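Local structure of carbohydrate binding module (Escherichia coli, 2XFD) at residues 49-54 with 106-111; 62-67 with 98-103. The protein binds carbohydrate through a calcium ion, here holding the disaccharide cellobiose, and probably recognises xylan and related glycans as its family does. All blocks are in the same frame, centred on the assembly; numbering follows the deposited sequence.

Interaction 1 of 2, residues 49-54 with 106-111; sequences IRVAFT and ISFGNV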
ATOM      1  N   ILE A  49      -6.885   5.246   5.777  1.00  4.60           N
ATOM      2  CA  ILE A  49      -5.566   5.126   5.186  1.00  4.47           C
ATOM      3  C   ILE A  49      -5.592   4.051   4.115  1.00  3.64           C
ATOM      4  O   ILE A  49      -6.040   2.936   4.329  1.00  5.04           O
ATOM      5  CB  ILE A  49      -4.491   4.735   6.238  1.00  4.50           C
ATOM      6  CG1 ILE A  49      -4.421   5.784   7.359  1.00  5.29           C
ATOM      7  CG2 ILE A  49      -3.172   4.528   5.586  1.00  5.38           C
ATOM      8  CD1 ILE A  49      -3.659   5.232   8.570  1.00  7.33           C
ATOM      9  N   ARG A  50      -5.065   4.386   2.923  1.00  4.59           N
ATOM     10  CA  ARG A  50      -4.829   3.420   1.864  1.00  4.52           C
ATOM     11  C   ARG A  50      -3.410   3.538   1.365  1.00  4.74           C
ATOM     12  O   ARG A  50      -2.818   4.621   1.325  1.00  5.80           O
ATOM     13  CB  ARG A  50      -5.801   3.667   0.712  1.00  5.74           C
ATOM     14  CG  ARG A  50      -7.252   3.476   1.074  1.00  5.89           C
ATOM     15  CD  ARG A  50      -8.173   3.875  -0.039  1.00  7.04           C
ATOM     16  NE  ARG A  50      -9.530   3.666   0.415  1.00  7.77           N
ATOM     17  CZ  ARG A  50     -10.603   4.036  -0.291  1.00  8.35           C
ATOM     18  NH1 ARG A  50     -11.804   3.906   0.252  1.00  9.78           N
ATOM     19  NH2 ARG A  50     -10.471   4.500  -1.501  1.00  9.97           N
ATOM     20  N   VAL A  51      -2.831   2.402   0.966  1.00  4.30           N
ATOM     21  CA  VAL A  51      -1.606   2.371   0.184  1.00  3.97           C
ATOM     22  C   VAL A  51      -1.993   1.835  -1.173  1.00  3.90           C
ATOM     23  O   VAL A  51      -2.491   0.721  -1.300  1.00  4.94           O
ATOM     24  CB  VAL A  51      -0.521   1.520   0.805  1.00  4.42           C
ATOM     25  CG1 VAL A  51       0.673   1.440  -0.096  1.00  5.46           C
ATOM     26  CG2 VAL A  51      -0.151   2.054   2.175  1.00  5.31           C
ATOM     27  N   ALA A  52      -1.834   2.691  -2.201  1.00  4.68           N
ATOM     28  CA  ALA A  52      -2.299   2.403  -3.551  1.00  4.94           C
ATOM     29  C   ALA A  52      -1.159   2.249  -4.498  1.00  5.11           C
ATOM     30  O   ALA A  52      -0.239   3.058  -4.546  1.00  7.33           O
ATOM     31  CB  ALA A  52      -3.178   3.530  -4.067  1.00  6.78           C
ATOM     32  N   PHE A  53      -1.223   1.229  -5.337  1.00  5.58           N
ATOM     33  CA  PHE A  53      -0.304   0.986  -6.467  1.00  5.27           C
ATOM     34  C   PHE A  53      -0.997   1.576  -7.695  1.00  5.88           C
ATOM     35  O   PHE A  53      -2.145   1.261  -7.948  1.00  7.64           O
ATOM     36  CB  PHE A  53      -0.103  -0.517  -6.620  1.00  5.78           C
ATOM     37  CG  PHE A  53       0.676  -1.013  -7.812  1.00  5.51           C
ATOM     38  CD1 PHE A  53       1.776  -0.340  -8.365  1.00  5.75           C
ATOM     39  CD2 PHE A  53       0.373  -2.252  -8.311  1.00  5.95           C
ATOM     40  CE1 PHE A  53       2.502  -0.883  -9.412  1.00  6.67           C
ATOM     41  CE2 PHE A  53       1.096  -2.820  -9.333  1.00  7.32           C
ATOM     42  CZ  PHE A  53       2.177  -2.154  -9.883  1.00  6.82           C
ATOM     43  N   THR A  54      -0.301   2.439  -8.438  1.00  6.80           N
ATOM     44  CA  THR A  54      -0.954   3.267  -9.454  1.00  8.35           C
ATOM     45  C   THR A  54      -0.389   3.092 -10.855  1.00  8.07           C
ATOM     46  O   THR A  54      -1.005   3.645 -11.764  1.00 10.65           O
ATOM     47  CB  THR A  54      -0.858   4.732  -9.051  1.00  8.64           C
ATOM     48  OG1 THR A  54       0.507   5.134  -9.028  1.00  9.81           O
ATOM     49  CG2 THR A  54      -1.492   5.016  -7.707  1.00  9.79           C
ATOM     50  N   ILE A 106      -4.581  -1.276  -0.582  1.00  4.56           N
ATOM     51  CA  ILE A 106      -4.833  -1.920   0.710  1.00  4.22           C
ATOM     52  C   ILE A 106      -5.349  -0.868   1.642  1.00  3.99           C
ATOM     53  O   ILE A 106      -4.723   0.203   1.777  1.00  4.76           O
ATOM     54  CB  ILE A 106      -3.592  -2.618   1.276  1.00  4.62           C
ATOM     55  CG1 ILE A 106      -2.997  -3.573   0.260  1.00  6.68           C
ATOM     56  CG2 ILE A 106      -3.960  -3.307   2.562  1.00  5.78           C
ATOM     57  CD1 ILE A 106      -1.660  -4.127   0.600  1.00  6.81           C
ATOM     58  N   SER A 107      -6.469  -1.118   2.314  1.00  4.40           N
ATOM     59  CA  SER A 107      -7.006  -0.213   3.312  1.00  4.36           C
ATOM     60  C   SER A 107      -6.584  -0.639   4.684  1.00  4.29           C
ATOM     61  O   SER A 107      -6.705  -1.776   5.070  1.00  5.89           O
ATOM     62  CB  SER A 107      -8.519  -0.221   3.289  1.00  6.16           C
ATOM     63  OG  SER A 107      -9.053   0.564   4.322  1.00  7.40           O
ATOM     64  N   PHE A 108      -6.066   0.329   5.470  1.00  4.72           N
ATOM     65  CA  PHE A 108      -5.549   0.082   6.813  1.00  4.70           C
ATOM     66  C   PHE A 108      -6.424   0.710   7.903  1.00  4.77           C
ATOM     67  O   PHE A 108      -6.040   0.793   9.049  1.00  6.51           O
ATOM     68  CB  PHE A 108      -4.112   0.584   6.963  1.00  4.56           C
ATOM     69  CG  PHE A 108      -3.140  -0.197   6.115  1.00  3.71           C
ATOM     70  CD1 PHE A 108      -2.911   0.109   4.801  1.00  4.65           C
ATOM     71  CD2 PHE A 108      -2.420  -1.231   6.654  1.00  4.45           C
ATOM     72  CE1 PHE A 108      -2.026  -0.612   4.046  1.00  4.69           C
ATOM     73  CE2 PHE A 108      -1.512  -1.938   5.932  1.00  4.23           C
ATOM     74  CZ  PHE A 108      -1.301  -1.652   4.609  1.00  4.77           C
ATOM     75  N   GLY A 109      -7.633   1.084   7.555  1.00  6.37           N
ATOM     76  CA  GLY A 109      -8.544   1.701   8.539  1.00  6.56           C
ATOM     77  C   GLY A 109      -8.173   3.155   8.767  1.00  5.27           C
ATOM     78  O   GLY A 109      -7.289   3.722   8.167  1.00  5.98           O
ATOM     79  N   ASN A 110      -8.926   3.794   9.661  1.00  6.96           N
ATOM     80  CA  ASN A 110      -8.700   5.195   9.949  1.00  6.28           C
ATOM     81  C   ASN A 110      -7.407   5.459  10.726  1.00  6.33           C
ATOM     82  O   ASN A 110      -6.877   4.577  11.395  1.00  7.20           O
ATOM     83  CB  ASN A 110      -9.868   5.747  10.811  1.00  7.82           C
ATOM     84  CG  ASN A 110     -11.185   5.777  10.043  1.00 10.24           C
ATOM     85  OD1 ASN A 110     -12.241   5.813  10.728  1.00 18.20           O
ATOM     86  ND2 ASN A 110     -11.194   5.811   8.777  1.00  8.99           N
ATOM     87  N   VAL A 111      -6.908   6.655  10.539  1.00  7.56           N
ATOM     88  CA  VAL A 111      -5.710   7.025  11.269  1.00  8.36           C
ATOM     89  C   VAL A 111      -5.855   6.819  12.725  1.00 10.91           C
ATOM     90  O   VAL A 111      -5.074   6.219  13.445  1.00 11.02           O
ATOM     91  CB  VAL A 111      -5.242   8.509  10.944  1.00 10.56           C
ATOM     92  CG1 VAL A 111      -4.064   8.957  11.818  1.00 13.36           C
ATOM     93  CG2 VAL A 111      -4.972   8.697   9.506  1.00 10.87           C
TER
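Ile49, Arg50 and Val51 pair antiparallel with Phe108, Ser107 and Ile106, joining strand 48-53 to strand 104-110, an outermost strand of a four-stranded antiparallel sheet. Val51 and Ile106 form a hydrogen-bonded pair with two backbone bonds: Val51 N gives to Ile106 O (3.0 Å) and Ile106 N to Val51 O. Arg50 and Ser107 are a non-hydrogen-bonded pair, CA to CA 4.5 Å; their polar ends both meet Glu48. Further on, Phe108 N reaches Ile49 O at 2.8 Å and Ile49 N reaches Gly109 O at 2.9 Å, the last carbonyl being met from above its plane. This is one sheet of a beta-sandwich, and Ile49, Val51, Ile106 and Phe108 face the core, where strand 62-69 packs on Ile49 and Phe108. Val51 CG2 lies obliquely 3.8 Å from Phe108 CE1. The CG1 branch of Ile49, anti to its carbonyl carbon (chi1 -59°), brings CG1 to 3.7 Å from Val111 CG2, the two side chains crossing at about a right angle. With an alanine in place of Ile49, the CG1 branch is gone, and Val111 CG2 would probably be left without this apolar partner, opening a gap between Val111 and strand 48-53. Arg74 binds the carbonyls of Phe108, Asn110 and Val111.

Interaction 2 of 2, residues 62-67 with 98-103; sequences VQVDYI and EWLHCN. With CA (calcium ion), chain D; CA (calcium ion), chain C; BGC (beta-D-glucopyranose), chain B; BGC (beta-D-glucopyranose), chain E.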
ATOM      1  N   VAL A  62       3.628  -4.849  -6.435  1.00  5.23           N
ATOM      2  CA  VAL A  62       4.039  -4.273  -5.148  1.00  4.90           C
ATOM      3  C   VAL A  62       3.771  -5.259  -4.029  1.00  4.39           C
ATOM      4  O   VAL A  62       2.710  -5.911  -3.985  1.00  5.17           O
ATOM      5  CB  VAL A  62       3.302  -2.966  -4.910  1.00  4.67           C
ATOM      6  CG1 VAL A  62       3.522  -2.445  -3.490  1.00  5.55           C
ATOM      7  CG2 VAL A  62       3.728  -1.903  -5.957  1.00  5.58           C
ATOM      8  N   GLN A  63       4.708  -5.352  -3.100  1.00  4.03           N
ATOM      9  CA  GLN A  63       4.541  -6.107  -1.847  1.00  4.41           C
ATOM     10  C   GLN A  63       4.661  -5.080  -0.708  1.00  3.79           C
ATOM     11  O   GLN A  63       5.714  -4.493  -0.528  1.00  4.49           O
ATOM     12  CB  GLN A  63       5.548  -7.224  -1.721  1.00  4.52           C
ATOM     13  CG  GLN A  63       5.307  -8.139  -0.543  1.00  5.05           C
ATOM     14  CD  GLN A  63       6.408  -9.131  -0.278  1.00  6.37           C
ATOM     15  OE1 GLN A  63       7.482  -9.106  -0.865  1.00  7.01           O
ATOM     16  NE2 GLN A  63       6.149 -10.043   0.563  1.00 11.72           N
ATOM     17  N   VAL A  64       3.583  -4.921   0.057  1.00  4.34           N
ATOM     18  CA  VAL A  64       3.547  -4.058   1.240  1.00  3.97           C
ATOM     19  C   VAL A  64       3.625  -4.932   2.447  1.00  3.94           C
ATOM     20  O   VAL A  64       2.773  -5.763   2.680  1.00  5.35           O
ATOM     21  CB  VAL A  64       2.226  -3.198   1.246  1.00  4.48           C
ATOM     22  CG1 VAL A  64       2.265  -2.275   2.465  1.00  4.68           C
ATOM     23  CG2 VAL A  64       2.010  -2.462  -0.019  1.00  6.04           C
ATOM     24  N   ASP A  65       4.671  -4.773   3.224  1.00  4.41           N
ATOM     25  CA  ASP A  65       4.801  -5.546   4.450  1.00  4.87           C
ATOM     26  C   ASP A  65       3.777  -5.113   5.495  1.00  4.35           C
ATOM     27  O   ASP A  65       2.990  -5.930   6.034  1.00  4.45           O
ATOM     28  CB  ASP A  65       6.234  -5.497   5.013  1.00  5.04           C
ATOM     29  CG  ASP A  65       6.532  -6.517   6.066  1.00  6.31           C
ATOM     30  OD1 ASP A  65       5.637  -7.206   6.525  1.00  6.50           O
ATOM     31  OD2 ASP A  65       7.727  -6.618   6.452  1.00  8.56           O
ATOM     32  N   TYR A  66       3.769  -3.839   5.795  1.00  3.92           N
ATOM     33  CA  TYR A  66       3.007  -3.250   6.853  1.00  3.65           C
ATOM     34  C   TYR A  66       3.077  -1.736   6.705  1.00  3.36           C
ATOM     35  O   TYR A  66       3.906  -1.203   5.968  1.00  4.30           O
ATOM     36  CB  TYR A  66       3.456  -3.705   8.274  1.00  4.73           C
ATOM     37  CG  TYR A  66       4.915  -3.410   8.580  1.00  3.84           C
ATOM     38  CD1 TYR A  66       5.360  -2.161   8.882  1.00  4.73           C
ATOM     39  CD2 TYR A  66       5.839  -4.434   8.600  1.00  6.20           C
ATOM     40  CE1 TYR A  66       6.686  -1.916   9.225  1.00  5.22           C
ATOM     41  CE2 TYR A  66       7.150  -4.206   8.912  1.00  7.14           C
ATOM     42  CZ  TYR A  66       7.570  -2.937   9.216  1.00  7.13           C
ATOM     43  OH  TYR A  66       8.918  -2.718   9.514  1.00  8.90           O
ATOM     44  N   ILE A  67       2.236  -1.059   7.489  1.00  3.32           N
ATOM     45  CA  ILE A  67       2.436   0.336   7.792  1.00  3.11           C
ATOM     46  C   ILE A  67       2.561   0.470   9.304  1.00  3.44           C
ATOM     47  O   ILE A  67       2.183  -0.405  10.071  1.00  4.15           O
ATOM     48  CB  ILE A  67       1.331   1.283   7.218  1.00  4.01           C
ATOM     49  CG1 ILE A  67       0.030   1.165   7.984  1.00  3.81           C
ATOM     50  CG2 ILE A  67       1.174   1.019   5.746  1.00  4.43           C
ATOM     51  CD1 ILE A  67      -0.996   2.175   7.537  1.00  4.87           C
ATOM     52  N   GLU A  98      -0.370  -9.027   1.374  1.00  5.22           N
ATOM     53  CA  GLU A  98       0.650  -8.025   1.164  1.00  4.96           C
ATOM     54  C   GLU A  98       0.715  -7.504  -0.237  1.00  4.94           C
ATOM     55  O   GLU A  98       1.343  -6.478  -0.496  1.00  5.75           O
ATOM     56  CB  GLU A  98       2.011  -8.581   1.560  1.00  5.40           C
ATOM     57  CG  GLU A  98       2.139  -8.879   3.030  1.00  6.02           C
ATOM     58  CD  GLU A  98       3.493  -9.385   3.463  1.00  6.68           C
ATOM     59  OE1 GLU A  98       4.120 -10.123   2.656  1.00  9.49           O
ATOM     60  OE2 GLU A  98       3.929  -9.105   4.586  1.00  7.57           O
ATOM     61  N   TRP A  99       0.157  -8.235  -1.224  1.00  4.97           N
ATOM     62  CA  TRP A  99       0.437  -7.953  -2.625  1.00  5.17           C
ATOM     63  C   TRP A  99      -0.610  -7.047  -3.282  1.00  5.45           C
ATOM     64  O   TRP A  99      -1.799  -7.236  -3.119  1.00  6.72           O
ATOM     65  CB  TRP A  99       0.499  -9.283  -3.383  1.00  6.05           C
ATOM     66  CG  TRP A  99       1.758 -10.019  -3.049  1.00  6.21           C
ATOM     67  CD1 TRP A  99       1.955 -10.899  -2.041  1.00  8.66           C
ATOM     68  CD2 TRP A  99       3.041  -9.813  -3.648  1.00  6.53           C
ATOM     69  NE1 TRP A  99       3.250 -11.328  -1.989  1.00  9.98           N
ATOM     70  CE2 TRP A  99       3.954 -10.683  -2.991  1.00  9.05           C
ATOM     71  CE3 TRP A  99       3.518  -9.029  -4.722  1.00  6.55           C
ATOM     72  CZ2 TRP A  99       5.310 -10.755  -3.356  1.00  9.47           C
ATOM     73  CZ3 TRP A  99       4.832  -9.141  -5.051  1.00  8.25           C
ATOM     74  CH2 TRP A  99       5.702 -10.018  -4.362  1.00  8.60           C
ATOM     75  N   LEU A 100      -0.069  -6.202  -4.116  1.00  5.57           N
ATOM     76  CA  LEU A 100      -0.850  -5.441  -5.096  1.00  5.73           C
ATOM     77  C   LEU A 100      -0.288  -5.809  -6.448  1.00  6.03           C
ATOM     78  O   LEU A 100       0.773  -5.336  -6.872  1.00  6.36           O
ATOM     79  CB  LEU A 100      -0.775  -3.945  -4.853  1.00  6.02           C
ATOM     80  CG  LEU A 100      -1.408  -3.456  -3.546  1.00  5.59           C
ATOM     81  CD1 LEU A 100      -0.952  -2.065  -3.190  1.00  7.30           C
ATOM     82  CD2 LEU A 100      -2.941  -3.579  -3.644  1.00  7.58           C
ATOM     83  N   HIS A 101      -0.997  -6.680  -7.161  1.00  7.21           N
ATOM     84  CA  HIS A 101      -0.610  -7.110  -8.538  1.00  7.91           C
ATOM     85  C   HIS A 101      -1.167  -6.171  -9.563  1.00  8.54           C
ATOM     86  O   HIS A 101      -0.532  -5.852 -10.591  1.00 10.19           O
ATOM     87  CB  HIS A 101      -1.077  -8.529  -8.780  1.00  9.53           C
ATOM     88  CG  HIS A 101      -0.507  -9.519  -7.834  1.00 10.39           C
ATOM     89  ND1 HIS A 101       0.790 -10.019  -7.824  1.00 14.17           N
ATOM     90  CD2 HIS A 101      -1.153 -10.140  -6.839  1.00  7.43           C
ATOM     91  CE1 HIS A 101       0.880 -10.935  -6.859  1.00  9.43           C
ATOM     92  NE2 HIS A 101      -0.290 -10.988  -6.245  1.00 13.35           N
ATOM     93  N   CYS A 102      -2.389  -5.767  -9.366  1.00  9.69           N
ATOM     94  CA  CYS A 102      -3.103  -4.824 -10.226  1.00 10.36           C
ATOM     95  C   CYS A 102      -3.047  -3.437  -9.552  1.00  9.49           C
ATOM     96  O   CYS A 102      -2.865  -3.351  -8.341  1.00  9.45           O
ATOM     97  CB  CYS A 102      -4.565  -5.237 -10.391  1.00 10.63           C
ATOM     98  SG  CYS A 102      -4.812  -6.953 -10.794  1.00 14.78           S
ATOM     99  N   ASN A 103      -3.335  -2.408 -10.327  1.00  9.43           N
ATOM    100  CA  ASN A 103      -3.637  -1.134  -9.720  1.00  9.24           C
ATOM    101  C   ASN A 103      -4.765  -1.313  -8.680  1.00  9.66           C
ATOM    102  O   ASN A 103      -5.727  -2.009  -8.962  1.00 11.29           O
ATOM    103  CB  ASN A 103      -4.033  -0.065 -10.733  1.00  9.51           C
ATOM    104  CG  ASN A 103      -2.885   0.412 -11.582  1.00 10.66           C
ATOM    105  OD1 ASN A 103      -1.735   0.442 -11.128  1.00 10.18           O
ATOM    106  ND2 ASN A 103      -3.203   0.759 -12.809  1.00 14.78           N
TER
HETATM  107 CA    CA D1112       3.564  -8.235   6.725  1.00  6.03          CA
HETATM  108 CA    CA C1111       1.247  -6.395 -11.997  1.00 10.15          CA
HETATM  109  C2  BGC B   2      -0.632  -8.935 -13.250  1.00 12.28           C
HETATM  110  C3  BGC B   2      -1.486  -7.689 -13.396  1.00 13.06           C
HETATM  111  C4  BGC B   2      -2.471  -7.810 -14.570  1.00 16.09           C
HETATM  112  C5  BGC B   2      -3.281  -9.079 -14.373  1.00 15.72           C
HETATM  113  C6  BGC B   2      -4.357  -9.407 -15.432  1.00 22.06           C
HETATM  114  C1  BGC B   2      -1.491 -10.173 -13.201  1.00 14.35           C
HETATM  115  O2  BGC B   2       0.224  -8.734 -12.104  1.00 12.56           O
HETATM  116  O3  BGC B   2      -0.598  -6.591 -13.623  1.00 13.21           O
HETATM  117  O4  BGC B   2      -3.369  -6.731 -14.591  1.00 20.57           O
HETATM  118  O5  BGC B   2      -2.399 -10.161 -14.292  1.00 18.65           O
HETATM  119  O6  BGC B   2      -3.677  -9.564 -16.660  1.00 25.80           O
HETATM  120  C2  BGC E   1      -1.730 -14.728 -13.797  0.50 19.07           C
HETATM  121  C3  BGC E   1      -1.426 -13.286 -14.105  1.00 22.38           C
HETATM  122  C4  BGC E   1      -1.268 -12.442 -12.842  1.00 18.87           C
HETATM  123  C5  BGC E   1      -0.386 -13.157 -11.894  1.00 23.93           C
HETATM  124  C6  BGC E   1      -0.258 -12.351 -10.651  1.00 21.64           C
HETATM  125  C1  BGC E   1      -0.690 -15.231 -12.814  1.00 32.97           C
HETATM  126  O1  BGC E   1      -0.748 -16.605 -12.512  1.00 36.95           O
HETATM  127  O2  BGC E   1      -1.781 -15.489 -14.988  0.50 21.05           O
HETATM  128  O3  BGC E   1      -2.447 -12.721 -14.925  1.00 28.65           O
HETATM  129  O4  BGC E   1      -0.631 -11.321 -13.207  1.00 17.86           O
HETATM  130  O5  BGC E   1      -0.904 -14.479 -11.635  1.00 31.34           O
HETATM  131  O6  BGC E   1       0.536 -13.031  -9.720  1.00 29.13           O
HETATM  132  O   HOH W   1       2.502  -7.047 -13.917  1.00 14.17           O
HETATM  133  O   HOH W   2       5.082  -9.704   7.814  1.00 12.00           O
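Val62, Gln63 and Val64 meet Leu100, Trp99 and Glu98 in antiparallel register, pairing strand 62-69 with the short strand 99-100 of the same five-stranded sheet, in a segment that touches two calcium sites. The packed side faces the sandwich core. There Val62 and Leu100 form a hydrogen-bonded pair, Leu100 N to Val62 O at 2.8 Å and almost straight, with their CB atoms 4.2 Å apart; Val64 N adds a bond to Glu98 O. Phe53 and Ile106 of the other sheet close over these apolar side chains.

The face carrying Gln63 and Trp99 is partly exposed and looser. Gln63 CB sits over the six-membered ring of Trp99, 3.7 Å from its centroid and 5° off the normal, a CH-pi contact. With CG anti to the backbone N (chi1 -173°) and the chain extended beyond it, Gln63 runs on across the ring and leaves its amide nearly parallel to the indole, 13° between planes. NE2 then donates to Glu98 OE1 (2.9 Å), arriving from above the carboxylate plane, while Gln63 OE1 accepts from Arg10 NE.

Thus the two oxygens of Glu98 are divided: OE2 binds one calcium ion at 2.3 Å, beside Asp65, which grips the same ion through both OD1 (2.3 Å) and its carbonyl O. Gln75, Glu77 and a water complete that site. At the other end His101 O binds the second calcium ion (2.3 Å) with Asp56, Asp61, the Arg60 carbonyl, a water and O2 and O3 of one glucose, while O6 of the second glucose lies over a face of the His101 imidazole. Asp65 OD1 and Glu98 OE2, 3.2 Å apart, would probably repel each other without the shared cation; the first ion, with no sugar among its ligands, is probably structural, whereas the second joins protein directly to sugar.

Interactions 1 and 2 lie in different sheets of the sandwich, the four-stranded and the five-stranded, with centres about 10 Å apart, and meet across its core. Strand 48-53 is followed in the chain by 62-69, and 99-100 by 104-110, so interaction 2 is nested inside the loop that interaction 1 closes. Each successive pair passes from one sheet to the other. Phe53 marks the junction, its CD2 3.4 Å from Leu100 O, while Ile67 reaches back to Ile49 and Phe108. His101, which binds the sugar-bound calcium ion, lies in the turn between strand 99-100 of one sheet and strand 104-110 of the other, connecting the binding site to the core.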